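Local structure of transcription regulator, Crp family (Thermus thermophilus, 4EV0) at residues 32-37 against 83-88; 42-47 against 97-102. The protein binds cyclic AMP as a homodimer and, in response, binds DNA and activates transcription from a set of Thermus thermophilus promoters. One frame throughout, in Å; residues are numbered along the deposited sequence.

Interaction 1 of 2, residues 32-37 against 83-88. With CMP (adenosine-3',5'-cyclic-monophosphate), chain G.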
loop_
_atom_site.group_PDB
_atom_site.type_symbol
_atom_site.label_atom_id
_atom_site.label_comp_id
_atom_site.label_asym_id
_atom_site.label_seq_id
_atom_site.Cartn_x
_atom_site.Cartn_y
_atom_site.Cartn_z
ATOM N N PRO B 32 1.124 -27.236 -3.060
ATOM C CA PRO B 32 0.321 -26.131 -2.533
ATOM C C PRO B 32 0.073 -26.352 -1.053
ATOM O O PRO B 32 -0.240 -27.471 -0.642
ATOM C CB PRO B 32 -0.999 -26.249 -3.305
ATOM C CG PRO B 32 -0.688 -27.103 -4.489
ATOM C CD PRO B 32 0.375 -28.045 -4.033
ATOM N N ILE B 33 0.233 -25.300 -0.260
ATOM C CA ILE B 33 -0.019 -25.377 1.163
ATOM C C ILE B 33 -1.498 -25.046 1.387
ATOM O O ILE B 33 -2.236 -25.836 1.997
ATOM C CB ILE B 33 0.937 -24.461 1.928
ATOM C CG1 ILE B 33 2.381 -24.904 1.672
ATOM C CG2 ILE B 33 0.640 -24.478 3.404
ATOM C CD1 ILE B 33 3.334 -23.759 1.346
ATOM N N PHE B 34 -1.927 -23.899 0.861
ATOM C CA PHE B 34 -3.351 -23.572 0.722
ATOM C C PHE B 34 -3.549 -22.580 -0.428
ATOM O O PHE B 34 -2.578 -22.041 -0.976
ATOM C CB PHE B 34 -3.959 -23.036 2.025
ATOM C CG PHE B 34 -3.246 -21.827 2.584
ATOM C CD1 PHE B 34 -3.386 -20.576 1.992
ATOM C CD2 PHE B 34 -2.447 -21.938 3.713
ATOM C CE1 PHE B 34 -2.733 -19.475 2.500
ATOM C CE2 PHE B 34 -1.784 -20.818 4.232
ATOM C CZ PHE B 34 -1.932 -19.597 3.628
ATOM N N TYR B 35 -4.814 -22.334 -0.764
ATOM C CA TYR B 35 -5.180 -21.420 -1.840
ATOM C C TYR B 35 -5.947 -20.202 -1.346
ATOM O O TYR B 35 -6.573 -20.234 -0.289
ATOM C CB TYR B 35 -6.031 -22.154 -2.871
ATOM C CG TYR B 35 -5.255 -23.128 -3.721
ATOM C CD1 TYR B 35 -3.992 -22.801 -4.205
ATOM C CD2 TYR B 35 -5.780 -24.370 -4.044
ATOM C CE1 TYR B 35 -3.273 -23.686 -4.993
ATOM C CE2 TYR B 35 -5.070 -25.269 -4.831
ATOM C CZ TYR B 35 -3.814 -24.922 -5.304
ATOM O OH TYR B 35 -3.100 -25.807 -6.088
ATOM N N GLN B 36 -5.879 -19.127 -2.124
ATOM C CA GLN B 36 -6.677 -17.929 -1.897
ATOM C C GLN B 36 -8.145 -18.331 -1.971
ATOM O O GLN B 36 -8.540 -19.062 -2.884
ATOM C CB GLN B 36 -6.348 -16.864 -2.966
ATOM C CG GLN B 36 -6.986 -15.480 -2.755
ATOM C CD GLN B 36 -6.538 -14.451 -3.815
ATOM O OE1 GLN B 36 -5.568 -14.679 -4.543
ATOM N NE2 GLN B 36 -7.256 -13.323 -3.905
ATOM N N GLY B 37 -8.945 -17.876 -1.011
ATOM C CA GLY B 37 -10.348 -18.255 -0.946
ATOM C C GLY B 37 -10.645 -19.509 -0.130
ATOM O O GLY B 37 -11.805 -19.904 0.016
ATOM N N GLY B 83 -11.772 -15.168 8.078
ATOM C CA GLY B 83 -12.048 -14.897 6.675
ATOM C C GLY B 83 -11.315 -15.895 5.787
ATOM O O GLY B 83 -10.446 -16.633 6.258
ATOM N N GLU B 84 -11.639 -15.918 4.498
ATOM C CA GLU B 84 -10.897 -16.772 3.578
ATOM C C GLU B 84 -9.441 -16.334 3.498
ATOM O O GLU B 84 -9.097 -15.204 3.875
ATOM C CB GLU B 84 -11.535 -16.766 2.196
ATOM C CG GLU B 84 -12.953 -17.276 2.186
ATOM C CD GLU B 84 -13.616 -17.104 0.839
ATOM O OE1 GLU B 84 -13.204 -16.191 0.085
ATOM O OE2 GLU B 84 -14.546 -17.888 0.536
ATOM N N ARG B 85 -8.589 -17.239 3.031
ATOM C CA ARG B 85 -7.196 -16.915 2.797
ATOM C C ARG B 85 -7.130 -15.751 1.812
ATOM O O ARG B 85 -7.771 -15.783 0.759
ATOM C CB ARG B 85 -6.470 -18.116 2.210
ATOM C CG ARG B 85 -6.426 -19.312 3.120
ATOM C CD ARG B 85 -5.647 -18.982 4.366
ATOM N NE ARG B 85 -5.384 -20.185 5.149
ATOM C CZ ARG B 85 -4.827 -20.170 6.356
ATOM N NH1 ARG B 85 -4.481 -18.997 6.901
ATOM N NH2 ARG B 85 -4.611 -21.316 7.010
ATOM N N SER B 86 -6.367 -14.728 2.156
ATOM C CA SER B 86 -6.213 -13.588 1.267
ATOM C C SER B 86 -5.179 -13.840 0.160
ATOM O O SER B 86 -5.036 -13.027 -0.743
ATOM C CB SER B 86 -5.836 -12.349 2.073
ATOM O OG SER B 86 -4.632 -12.567 2.784
ATOM N N ALA B 87 -4.463 -14.960 0.238
ATOM C CA ALA B 87 -3.461 -15.312 -0.769
ATOM C C ALA B 87 -3.234 -16.827 -0.826
ATOM O O ALA B 87 -3.562 -17.554 0.125
ATOM C CB ALA B 87 -2.155 -14.590 -0.484
ATOM N N SER B 88 -2.687 -17.298 -1.946
ATOM C CA SER B 88 -2.268 -18.694 -2.073
ATOM C C SER B 88 -0.840 -18.837 -1.524
ATOM O O SER B 88 -0.037 -17.883 -1.588
ATOM C CB SER B 88 -2.306 -19.151 -3.542
ATOM O OG SER B 88 -3.581 -18.967 -4.135
HETATM P P CMP G . -3.979 -15.516 5.285
HETATM O O1P CMP G . -4.466 -16.451 6.353
HETATM O O2P CMP G . -4.897 -14.415 4.805
HETATM O "O5'" CMP G . -3.430 -16.357 4.020
HETATM C "C5'" CMP G . -2.476 -15.796 3.120
HETATM C "C4'" CMP G . -1.434 -15.081 3.909
HETATM O "O4'" CMP G . -0.574 -14.271 3.085
HETATM C "C3'" CMP G . -1.977 -14.081 4.880
HETATM O "O3'" CMP G . -2.708 -14.696 5.923
HETATM C "C2'" CMP G . -0.710 -13.350 5.284
HETATM O "O2'" CMP G . 0.090 -14.151 6.134
HETATM C "C1'" CMP G . -0.011 -13.263 3.915
HETATM N N9 CMP G . -0.220 -11.956 3.287
HETATM C C8 CMP G . -1.391 -11.412 2.909
HETATM N N7 CMP G . -1.173 -10.167 2.398
HETATM C C5 CMP G . 0.152 -9.918 2.451
HETATM C C6 CMP G . 1.060 -8.808 2.060
HETATM N N6 CMP G . 0.557 -7.674 1.498
HETATM N N1 CMP G . 2.390 -8.971 2.296
HETATM C C2 CMP G . 2.889 -10.084 2.857
HETATM N N3 CMP G . 2.121 -11.137 3.222
HETATM C C4 CMP G . 0.777 -11.105 3.046
HETATM O O HOH W 1 -4.095 -16.797 -5.591
#
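The guanidinium of R85 lies flat on the ring of F34, the two planes 14° apart, with CZ 4.0 Å from the centroid of the F34 ring and over its face, a cation-pi stack. The aliphatic part of the same side chain joins in: CD of R85 sits over the same ring in a CH-pi contact. F34 brings its ring under the arginine because CG stands between its own backbone N and carbonyl carbon (chi1 56°), while a bend at chi2 of R85 (-63°) folds that chain across the ring. A87 O approaches the ring edge in plane, 3.2 Å from F34 CE1. Held flat in this way, the guanidinium presents its own edge to the ligand, and R85 NH1 donates to O1P of cyclic AMP at 2.6 Å; NH1 also meets G75 O. R85 belongs to the phosphate-binding cassette of the cyclic nucleotide-binding domain, in which the next residue, S86, grips the other exocyclic oxygen, O2P, twice, through its backbone N and, at 2.8 Å, through OG. G75, E76 and S78 of the same chain, and D131 of the second subunit, also hydrogen-bond the nucleotide. Two backbone N-H groups tie the turn after strand 32-34 to R85 and to S88 at the start of strand 88-91: G37 N reaches R85 O at 3.0 Å, and Q36 N donates almost straight to S88 OG. That hydroxyl also shares a water with Q36 OE1, which takes a further bond from T56 N. Toward solvent the contact thins: exposed E84 merely lays its side chain against G37, whose O is 3.4 Å from OE2 of E84, two acceptors that come close without a hydrogen bond, and Y35 offers S88 OG just a ring edge at 3.9 Å from CD1.

Interaction 2 of 2, residues 42-47 against 97-102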
loop_
_atom_site.group_PDB
_atom_site.type_symbol
_atom_site.label_atom_id
_atom_site.label_comp_id
_atom_site.label_asym_id
_atom_site.label_seq_id
_atom_site.Cartn_x
_atom_site.Cartn_y
_atom_site.Cartn_z
ATOM N N ALA B 42 -5.461 -21.921 10.714
ATOM C CA ALA B 42 -4.119 -21.950 11.292
ATOM C C ALA B 42 -3.141 -20.996 10.610
ATOM O O ALA B 42 -3.265 -20.701 9.410
ATOM C CB ALA B 42 -3.567 -23.370 11.251
ATOM N N LEU B 43 -2.161 -20.523 11.379
ATOM C CA LEU B 43 -1.026 -19.802 10.803
ATOM C C LEU B 43 0.172 -20.735 10.789
ATOM O O LEU B 43 0.144 -21.794 11.413
ATOM C CB LEU B 43 -0.706 -18.524 11.586
ATOM C CG LEU B 43 -0.397 -18.602 13.087
ATOM C CD1 LEU B 43 1.052 -19.016 13.391
ATOM C CD2 LEU B 43 -0.731 -17.277 13.756
ATOM N N TYR B 44 1.230 -20.340 10.097
ATOM C CA TYR B 44 2.401 -21.190 9.973
ATOM C C TYR B 44 3.691 -20.403 10.163
ATOM O O TYR B 44 3.837 -19.280 9.662
ATOM C CB TYR B 44 2.439 -21.888 8.599
ATOM C CG TYR B 44 1.215 -22.707 8.241
ATOM C CD1 TYR B 44 0.132 -22.128 7.600
ATOM C CD2 TYR B 44 1.150 -24.062 8.532
ATOM C CE1 TYR B 44 -0.989 -22.867 7.262
ATOM C CE2 TYR B 44 0.026 -24.820 8.202
ATOM C CZ TYR B 44 -1.039 -24.213 7.563
ATOM O OH TYR B 44 -2.156 -24.950 7.227
ATOM N N LEU B 45 4.618 -21.011 10.892
ATOM C CA LEU B 45 6.011 -20.593 10.909
ATOM C C LEU B 45 6.772 -21.524 9.980
ATOM O O LEU B 45 6.468 -22.715 9.910
ATOM C CB LEU B 45 6.577 -20.728 12.320
ATOM C CG LEU B 45 6.846 -19.474 13.150
ATOM C CD1 LEU B 45 6.038 -18.272 12.654
ATOM C CD2 LEU B 45 6.549 -19.759 14.606
ATOM N N VAL B 46 7.752 -20.991 9.258
ATOM C CA VAL B 46 8.611 -21.831 8.428
ATOM C C VAL B 46 9.792 -22.326 9.257
ATOM O O VAL B 46 10.599 -21.530 9.741
ATOM C CB VAL B 46 9.129 -21.084 7.184
ATOM C CG1 VAL B 46 10.224 -21.897 6.493
ATOM C CG2 VAL B 46 7.981 -20.773 6.233
ATOM N N ALA B 47 9.870 -23.640 9.448
ATOM C CA ALA B 47 10.996 -24.243 10.151
ATOM C C ALA B 47 12.184 -24.480 9.201
ATOM O O ALA B 47 13.344 -24.265 9.568
ATOM C CB ALA B 47 10.571 -25.532 10.797
ATOM N N LEU B 97 6.809 -26.893 8.125
ATOM C CA LEU B 97 5.979 -25.835 8.673
ATOM C C LEU B 97 5.569 -26.152 10.097
ATOM O O LEU B 97 5.170 -27.283 10.398
ATOM C CB LEU B 97 4.722 -25.662 7.816
ATOM C CG LEU B 97 4.947 -25.165 6.382
ATOM C CD1 LEU B 97 3.621 -24.982 5.669
ATOM C CD2 LEU B 97 5.748 -23.859 6.368
ATOM N N LEU B 98 5.672 -25.166 10.980
ATOM C CA LEU B 98 5.106 -25.293 12.314
ATOM C C LEU B 98 3.772 -24.566 12.322
ATOM O O LEU B 98 3.720 -23.346 12.141
ATOM C CB LEU B 98 6.050 -24.727 13.370
ATOM C CG LEU B 98 7.314 -25.528 13.682
ATOM C CD1 LEU B 98 8.248 -24.704 14.545
ATOM C CD2 LEU B 98 6.982 -26.861 14.361
ATOM N N ALA B 99 2.693 -25.319 12.511
ATOM C CA ALA B 99 1.345 -24.772 12.404
ATOM C C ALA B 99 0.724 -24.484 13.762
ATOM O O ALA B 99 0.834 -25.285 14.705
ATOM C CB ALA B 99 0.460 -25.709 11.620
ATOM N N LEU B 100 0.058 -23.343 13.863
ATOM C CA LEU B 100 -0.654 -23.024 15.088
ATOM C C LEU B 100 -2.136 -22.820 14.798
ATOM O O LEU B 100 -2.526 -21.890 14.091
ATOM C CB LEU B 100 -0.037 -21.793 15.736
ATOM C CG LEU B 100 -0.783 -21.211 16.927
ATOM C CD1 LEU B 100 -0.815 -22.218 18.069
ATOM C CD2 LEU B 100 -0.113 -19.906 17.330
ATOM N N PHE B 101 -2.963 -23.708 15.328
ATOM C CA PHE B 101 -4.389 -23.644 15.054
ATOM C C PHE B 101 -5.065 -22.605 15.923
ATOM O O PHE B 101 -4.466 -22.105 16.871
ATOM C CB PHE B 101 -5.022 -25.030 15.130
ATOM C CG PHE B 101 -4.638 -25.896 13.970
ATOM C CD1 PHE B 101 -3.398 -26.521 13.933
ATOM C CD2 PHE B 101 -5.480 -26.031 12.877
ATOM C CE1 PHE B 101 -3.015 -27.300 12.836
ATOM C CE2 PHE B 101 -5.101 -26.810 11.778
ATOM C CZ PHE B 101 -3.869 -27.442 11.762
ATOM N N ARG B 102 -6.288 -22.239 15.564
ATOM C CA ARG B 102 -6.949 -21.109 16.199
ATOM C C ARG B 102 -7.211 -21.355 17.693
ATOM O O ARG B 102 -6.967 -20.477 18.528
ATOM C CB ARG B 102 -8.241 -20.764 15.459
ATOM C CG ARG B 102 -8.817 -19.435 15.881
ATOM C CD ARG B 102 -10.018 -19.039 15.050
ATOM N NE ARG B 102 -10.931 -18.225 15.845
ATOM C CZ ARG B 102 -10.848 -16.902 15.992
ATOM N NH1 ARG B 102 -9.895 -16.203 15.375
ATOM N NH2 ARG B 102 -11.737 -16.273 16.752
#
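Strands 42-46 and 97-101 run antiparallel, their axes 4.5 Å apart at closest approach and their directions 153° apart, joined by two reciprocal pairs of backbone hydrogen bonds, L43 with L100 and L45 with L98. Between and beyond them lie the non-hydrogen-bonded pairs A42-F101, Y44-A99 and V46-L97, whose side chains share one face of the sheet. There the methyl of A42 stands over the centre of the F101 ring, CB 3.7 Å from its centroid and 14° off the normal, a CH-pi contact. CD2 and CE2 of Y44 approach A99, with CE2 3.6 Å from CB of A99, and CD2 of the same ring meets CD1 of L97 at 3.9 Å. The other branch of L97 reaches V46, CD2 to CG2 at 3.8 Å, so one leucine spans two neighbours on the facing strand. On the opposite face the leucines pair across the strands. L43 and L100 lie side by side, pointing the same way; with CG of L43 between its backbone N and carbonyl carbon (chi1 57°), the side chain swings over the neighbouring strand and places CD1 3.8 Å from CB of L100. L45 and L98 meet more loosely, CB to CB. These are the two central strands of a four-stranded sheet in the jelly-roll beta-barrel of the cyclic nucleotide-binding domain, with strand 23-27 flanking 97-101 and strand 73-74 flanking 42-46. The side-chain contacts are apolar, so the directional bonds across the pair are the four of the backbone, and the side chains probably add hydrophobic cohesion on both faces.

Interactions 1 and 2 have centres about 14 Å apart, and their segments alternate along the chain, within one cyclic nucleotide-binding domain. They meet at the arginine that holds the phosphate: R85 NH2 lies 2.8 Å from A42 O, a probable hydrogen bond from the cassette to the strand of interaction 2. Y44 adds an apolar contact, its CE1 3.7 Å from F34 CE2, and L97 CD1 touches I33 CG2 at 3.8 Å. A42 and Y44 thus form a second shell that probably helps to position R85, whereas interaction 1 contacts cyclic AMP directly, through F34 as well as residues 85-87; the side chain of L43 remains about 7 Å from the nucleotide.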